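Local coordinates for calcium uptake protein 3, mitochondrial (Homo sapiens, PDB 6AGI) that senses mitochondrial calcium through its EF-hands and, disulfide-linked to MICU1, regulates the mitochondrial calcium uniporter in the central nervous system and skeletal muscle, at residues F300-N305 against V334-K339; S320-Q325 against D357-Y362. One frame throughout, in Å; residues are numbered along the deposited sequence.

Contact 1 (F300-N305 against V334-K339); sequences FQFLNN and VATGLK
Asn-305 and Thr-336 mark the nearest backbone approach, with 6.4 Å from CA to CA, where the residue just past helix 293-304 faces the end of helix 325-336. No hydrogen bond runs between the segments, and side chains from 334-339 do the reaching. Just beyond Thr-336 the helical path is broken at Gly-337, whose phi of 90° would press any side chain against the preceding carbonyl. This turn brings Leu-338 round to the same partner helix as Thr-336.

Leu-338 supplies the largest share of the buried surface, and its two methyls part over consecutive residues. CD1 meets the backbone N of Phe-302 at 3.5 Å and its side-chain CB at 3.7 Å. CD2 goes instead to Gln-301, where it lies 3.9 Å from CB. The leucine and glutamine side chains meet roughly at right angles, the isobutyl group resting across the base of the longer chain.

Thr-336 works through one methyl. Its CG2, placed anti to the carbonyl carbon, lies 3.5 Å from CB of Asn-305 and 3.9 Å from CD1 of Phe-302. The second of these approaches comes in the plane of the phenyl ring, at its edge. The ring stands there because CG of Phe-302 is anti to the backbone N (chi1 161°), which carries the phenyl beside the helix end. Phe-309 and Phe-340 meet the same ring edge-to-face, and Val-332 of helix 325-336 also touches it.

The evidence therefore describes a largely apolar junction, made by carbon atoms, between degenerate EF-hand 2 and the EF-hand pair that follows: the exiting helix of the former packs on the helix end and linker that lead into helix 342-352, the entering helix of EF-hand 3.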
loop_
_atom_site.group_PDB
_atom_site.type_symbol
_atom_site.label_atom_id
_atom_site.label_comp_id
_atom_site.label_asym_id
_atom_site.label_seq_id
_atom_site.Cartn_x
_atom_site.Cartn_y
_atom_site.Cartn_z
ATOM N N PHE B 300 2.690 14.423 7.071
ATOM C CA PHE B 300 2.059 13.186 7.526
ATOM C C PHE B 300 0.898 12.713 6.629
ATOM O O PHE B 300 0.688 11.494 6.476
ATOM C CB PHE B 300 1.701 13.328 9.001
ATOM C CG PHE B 300 2.933 13.415 9.875
ATOM C CD1 PHE B 300 3.601 12.261 10.259
ATOM C CD2 PHE B 300 3.496 14.638 10.206
ATOM C CE1 PHE B 300 4.758 12.311 11.006
ATOM C CE2 PHE B 300 4.654 14.700 10.967
ATOM C CZ PHE B 300 5.284 13.527 11.364
ATOM N N GLN B 301 0.189 13.612 5.956
ATOM C CA GLN B 301 -0.741 13.136 4.937
ATOM C C GLN B 301 0.002 12.336 3.879
ATOM O O GLN B 301 -0.443 11.244 3.461
ATOM C CB GLN B 301 -1.503 14.311 4.325
ATOM C CG GLN B 301 -2.782 14.641 5.092
ATOM C CD GLN B 301 -3.285 16.049 4.843
ATOM O OE1 GLN B 301 -2.805 16.756 3.952
ATOM N NE2 GLN B 301 -4.237 16.479 5.663
ATOM N N PHE B 302 1.166 12.848 3.468
ATOM C CA PHE B 302 2.006 12.134 2.508
ATOM C C PHE B 302 2.444 10.766 3.043
ATOM O O PHE B 302 2.434 9.763 2.303
ATOM C CB PHE B 302 3.217 13.000 2.177
ATOM C CG PHE B 302 4.351 12.245 1.591
ATOM C CD1 PHE B 302 4.227 11.642 0.347
ATOM C CD2 PHE B 302 5.521 12.077 2.298
ATOM C CE1 PHE B 302 5.274 10.917 -0.189
ATOM C CE2 PHE B 302 6.564 11.344 1.768
ATOM C CZ PHE B 302 6.446 10.763 0.526
ATOM N N LEU B 303 2.780 10.681 4.342
ATOM C CA LEU B 303 3.145 9.367 4.880
ATOM C C LEU B 303 1.977 8.414 4.836
ATOM O O LEU B 303 2.182 7.201 4.696
ATOM C CB LEU B 303 3.659 9.423 6.316
ATOM C CG LEU B 303 5.051 9.985 6.481
ATOM C CD1 LEU B 303 5.554 9.848 7.919
ATOM C CD2 LEU B 303 5.964 9.340 5.451
ATOM N N ASN B 304 0.750 8.927 4.911
ATOM C CA ASN B 304 -0.312 7.951 4.773
ATOM C C ASN B 304 -0.590 7.599 3.323
ATOM O O ASN B 304 -1.250 6.586 3.071
ATOM C CB ASN B 304 -1.580 8.405 5.501
ATOM C CG ASN B 304 -1.474 8.179 6.989
ATOM O OD1 ASN B 304 -0.554 7.517 7.448
ATOM N ND2 ASN B 304 -2.412 8.693 7.741
ATOM N N ASN B 305 -0.042 8.350 2.371
ATOM C CA ASN B 305 -0.179 8.024 0.955
ATOM C C ASN B 305 1.135 7.460 0.397
ATOM O O ASN B 305 1.466 7.595 -0.802
ATOM C CB ASN B 305 -0.618 9.269 0.200
ATOM C CG ASN B 305 -2.107 9.358 0.037
ATOM O OD1 ASN B 305 -2.756 10.261 0.587
ATOM N ND2 ASN B 305 -2.674 8.403 -0.691
ATOM N N VAL B 334 2.327 14.708 -7.930
ATOM C CA VAL B 334 1.538 13.954 -8.899
ATOM C C VAL B 334 0.983 12.679 -8.277
ATOM O O VAL B 334 -0.114 12.221 -8.645
ATOM C CB VAL B 334 2.376 13.653 -10.160
ATOM C CG1 VAL B 334 1.846 12.428 -10.874
ATOM C CG2 VAL B 334 2.334 14.830 -11.115
ATOM N N ALA B 335 1.695 12.092 -7.309
ATOM C CA ALA B 335 1.188 10.905 -6.628
ATOM C C ALA B 335 0.107 11.256 -5.616
ATOM O O ALA B 335 -0.951 10.612 -5.588
ATOM C CB ALA B 335 2.315 10.149 -5.951
ATOM N N THR B 336 0.366 12.242 -4.747
ATOM C CA THR B 336 -0.492 12.471 -3.588
ATOM C C THR B 336 -1.469 13.608 -3.811
ATOM O O THR B 336 -2.531 13.642 -3.196
ATOM C CB THR B 336 0.302 12.859 -2.341
ATOM O OG1 THR B 336 1.408 13.701 -2.696
ATOM C CG2 THR B 336 0.957 11.627 -1.829
ATOM N N GLY B 337 -1.083 14.601 -4.619
ATOM C CA GLY B 337 -1.823 15.836 -4.680
ATOM C C GLY B 337 -1.350 16.866 -3.695
ATOM O O GLY B 337 -1.818 18.004 -3.758
ATOM N N LEU B 338 -0.451 16.507 -2.776
ATOM C CA LEU B 338 0.057 17.489 -1.829
ATOM C C LEU B 338 1.200 18.302 -2.422
ATOM O O LEU B 338 2.016 17.786 -3.193
ATOM C CB LEU B 338 0.537 16.813 -0.556
ATOM C CG LEU B 338 -0.445 15.861 0.077
ATOM C CD1 LEU B 338 0.363 14.796 0.710
ATOM C CD2 LEU B 338 -1.296 16.578 1.111
ATOM N N LYS B 339 1.261 19.584 -2.037
ATOM C CA LYS B 339 2.328 20.486 -2.456
ATOM C C LYS B 339 3.235 20.699 -1.252
ATOM O O LYS B 339 2.825 21.317 -0.260
ATOM C CB LYS B 339 1.776 21.810 -2.996
ATOM C CG LYS B 339 0.807 21.649 -4.177
ATOM C CD LYS B 339 0.389 22.980 -4.805
ATOM C CE LYS B 339 -0.846 22.816 -5.723
ATOM N NZ LYS B 339 -1.896 23.895 -5.589
#

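Contact 2 (S320-Q325 against D357-Y362); sequences SRSIGQ and DDQLSY. With CA (calcium ion), chain G.
Leu-360 N donates to Ile-323 O over 2.9 Å, in the carbonyl plane and with an N-H...O angle of 155°. The return bond, from Ile-323 N to Leu-360 O, measures 3.0 Å, its donor tilted 30° from the carbonyl plane. Together they define an antiparallel hydrogen-bonded pair. On the face shared by these two residues, Ile-323 CG2 lies 4.0 Å from Leu-360 CB; Tyr-316 and Phe-349 add to the apolar surroundings.

Gln-359 extends its chain along the other strand, its CG anti to the carbonyl carbon (chi1 -66°). That course brings NE2 to 3.4 Å from CB of Ser-322, while the methylenes lie against the carbonyl of Ile-323. With an alanine in its place, CB would still meet the Ile-323 carbonyl, but the cover that the terminal amide gives Ser-322 would probably be lost.

The calcium ion is bound by Gln-359 O at 2.1 Å and by both carboxylate oxygens of Asp-357, with OD1 the nearer at 2.2 Å and OD2 at 2.8 Å. Asp-353, Asp-355 and Glu-364 complete the protein ligands.

One peptide unit thus serves both systems: its carbonyl, from Gln-359, faces calcium, and its N-H, from Leu-360, faces Ile-323. Metal binding would probably polarise this peptide and strengthen the N-H as a donor, a link consistent with the short antiparallel bridge that joins the paired loops of an EF-hand pair.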
loop_
_atom_site.group_PDB
_atom_site.type_symbol
_atom_site.label_atom_id
_atom_site.label_comp_id
_atom_site.label_asym_id
_atom_site.label_seq_id
_atom_site.Cartn_x
_atom_site.Cartn_y
_atom_site.Cartn_z
ATOM N N SER B 320 17.585 1.275 -9.709
ATOM C CA SER B 320 18.492 1.587 -8.603
ATOM C C SER B 320 19.110 2.977 -8.781
ATOM O O SER B 320 20.326 3.150 -8.899
ATOM C CB SER B 320 19.575 0.519 -8.439
ATOM O OG SER B 320 19.026 -0.689 -7.953
ATOM N N ARG B 321 18.239 3.977 -8.802
ATOM C CA ARG B 321 18.655 5.356 -8.969
ATOM C C ARG B 321 18.013 6.180 -7.860
ATOM O O ARG B 321 17.029 5.763 -7.233
ATOM C CB ARG B 321 18.272 5.901 -10.351
ATOM N N SER B 322 18.613 7.341 -7.600
ATOM C CA SER B 322 18.191 8.236 -6.532
ATOM C C SER B 322 17.530 9.460 -7.138
ATOM O O SER B 322 17.984 9.987 -8.161
ATOM C CB SER B 322 19.366 8.682 -5.659
ATOM O OG SER B 322 19.878 7.601 -4.912
ATOM N N ILE B 323 16.518 9.922 -6.486
ATOM C CA ILE B 323 15.760 11.084 -6.914
ATOM C C ILE B 323 16.421 12.351 -6.368
ATOM O O ILE B 323 17.059 12.340 -5.309
ATOM C CB ILE B 323 14.302 10.907 -6.433
ATOM C CG1 ILE B 323 13.406 12.035 -6.915
ATOM C CG2 ILE B 323 14.263 10.803 -4.941
ATOM C CD1 ILE B 323 12.953 11.886 -8.333
ATOM N N GLY B 324 16.288 13.468 -7.111
ATOM C CA GLY B 324 16.665 14.769 -6.585
ATOM C C GLY B 324 15.494 15.501 -5.925
ATOM O O GLY B 324 14.345 15.068 -5.982
ATOM N N GLN B 325 15.787 16.657 -5.314
ATOM C CA GLN B 325 14.709 17.280 -4.552
ATOM C C GLN B 325 13.631 17.848 -5.457
ATOM O O GLN B 325 12.453 17.843 -5.079
ATOM C CB GLN B 325 15.194 18.400 -3.616
ATOM C CG GLN B 325 16.358 18.043 -2.725
ATOM C CD GLN B 325 16.805 19.166 -1.784
ATOM O OE1 GLN B 325 17.852 19.045 -1.151
ATOM N NE2 GLN B 325 15.965 20.192 -1.599
ATOM N N ASP B 357 24.550 12.985 -1.064
ATOM C CA ASP B 357 24.602 13.335 -2.483
ATOM C C ASP B 357 23.602 14.416 -2.854
ATOM O O ASP B 357 23.503 14.772 -4.031
ATOM C CB ASP B 357 24.286 12.133 -3.354
ATOM C CG ASP B 357 22.920 11.570 -3.050
ATOM O OD1 ASP B 357 22.235 12.163 -2.177
ATOM O OD2 ASP B 357 22.491 10.600 -3.717
ATOM N N ASP B 358 22.806 14.875 -1.890
ATOM C CA ASP B 358 21.593 15.656 -2.137
ATOM C C ASP B 358 20.629 14.895 -3.050
ATOM O O ASP B 358 19.959 15.482 -3.903
ATOM C CB ASP B 358 21.917 17.041 -2.707
ATOM C CG ASP B 358 20.947 18.109 -2.222
ATOM O OD1 ASP B 358 20.414 17.947 -1.089
ATOM O OD2 ASP B 358 20.700 19.083 -2.972
ATOM N N GLN B 359 20.548 13.574 -2.864
ATOM C CA GLN B 359 19.563 12.736 -3.548
ATOM C C GLN B 359 19.116 11.631 -2.596
ATOM O O GLN B 359 19.804 11.317 -1.624
ATOM C CB GLN B 359 20.128 12.125 -4.850
ATOM C CG GLN B 359 20.443 13.134 -5.962
ATOM C CD GLN B 359 20.595 12.484 -7.327
ATOM O OE1 GLN B 359 20.439 13.140 -8.360
ATOM N NE2 GLN B 359 20.895 11.187 -7.340
ATOM N N LEU B 360 17.966 11.021 -2.870
ATOM C CA LEU B 360 17.438 9.991 -1.980
ATOM C C LEU B 360 17.252 8.681 -2.733
ATOM O O LEU B 360 16.616 8.657 -3.793
ATOM C CB LEU B 360 16.114 10.433 -1.358
ATOM C CG LEU B 360 16.372 11.170 -0.051
ATOM C CD1 LEU B 360 15.132 11.897 0.378
ATOM C CD2 LEU B 360 16.826 10.202 1.024
ATOM N N SER B 361 17.817 7.601 -2.190
ATOM C CA SER B 361 17.717 6.266 -2.770
ATOM C C SER B 361 16.521 5.522 -2.174
ATOM O O SER B 361 15.810 6.039 -1.313
ATOM C CB SER B 361 19.013 5.481 -2.559
ATOM O OG SER B 361 19.049 4.883 -1.279
ATOM N N TYR B 362 16.246 4.323 -2.691
ATOM C CA TYR B 362 15.028 3.641 -2.264
ATOM C C TYR B 362 15.035 3.387 -0.762
ATOM O O TYR B 362 14.037 3.641 -0.079
ATOM C CB TYR B 362 14.834 2.315 -2.999
ATOM C CG TYR B 362 13.651 1.549 -2.428
ATOM C CD1 TYR B 362 12.362 1.823 -2.877
ATOM C CD2 TYR B 362 13.804 0.604 -1.406
ATOM C CE1 TYR B 362 11.250 1.162 -2.359
ATOM C CE2 TYR B 362 12.689 -0.064 -0.875
ATOM C CZ TYR B 362 11.414 0.223 -1.363
ATOM O OH TYR B 362 10.286 -0.412 -0.885
HETATM CA CA CA G . 21.560 10.364 -1.049
#

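In the fold
Following the chain from the N terminus, residues 300-305 finish helix 293-304, and two short helices, 306-312 and 314-318, lead to residues 320-325. Helix 325-336 then runs back to residues 334-339, where contact 1 closes its loop across 28 intervening residues. Helix 342-352 and the calcium loop follow, and contact 2 closes at residues 357-362 after 31. Because the four segments alternate, the loops cross, and both include most of helix 325-336. Contact 1 joins the degenerate EF-hand 2 to the following EF-hand pair; contact 2 ties that pair together at EF-hand 3. Their centres are 18 Å apart and their nearest atoms about 9 Å, so they do not touch.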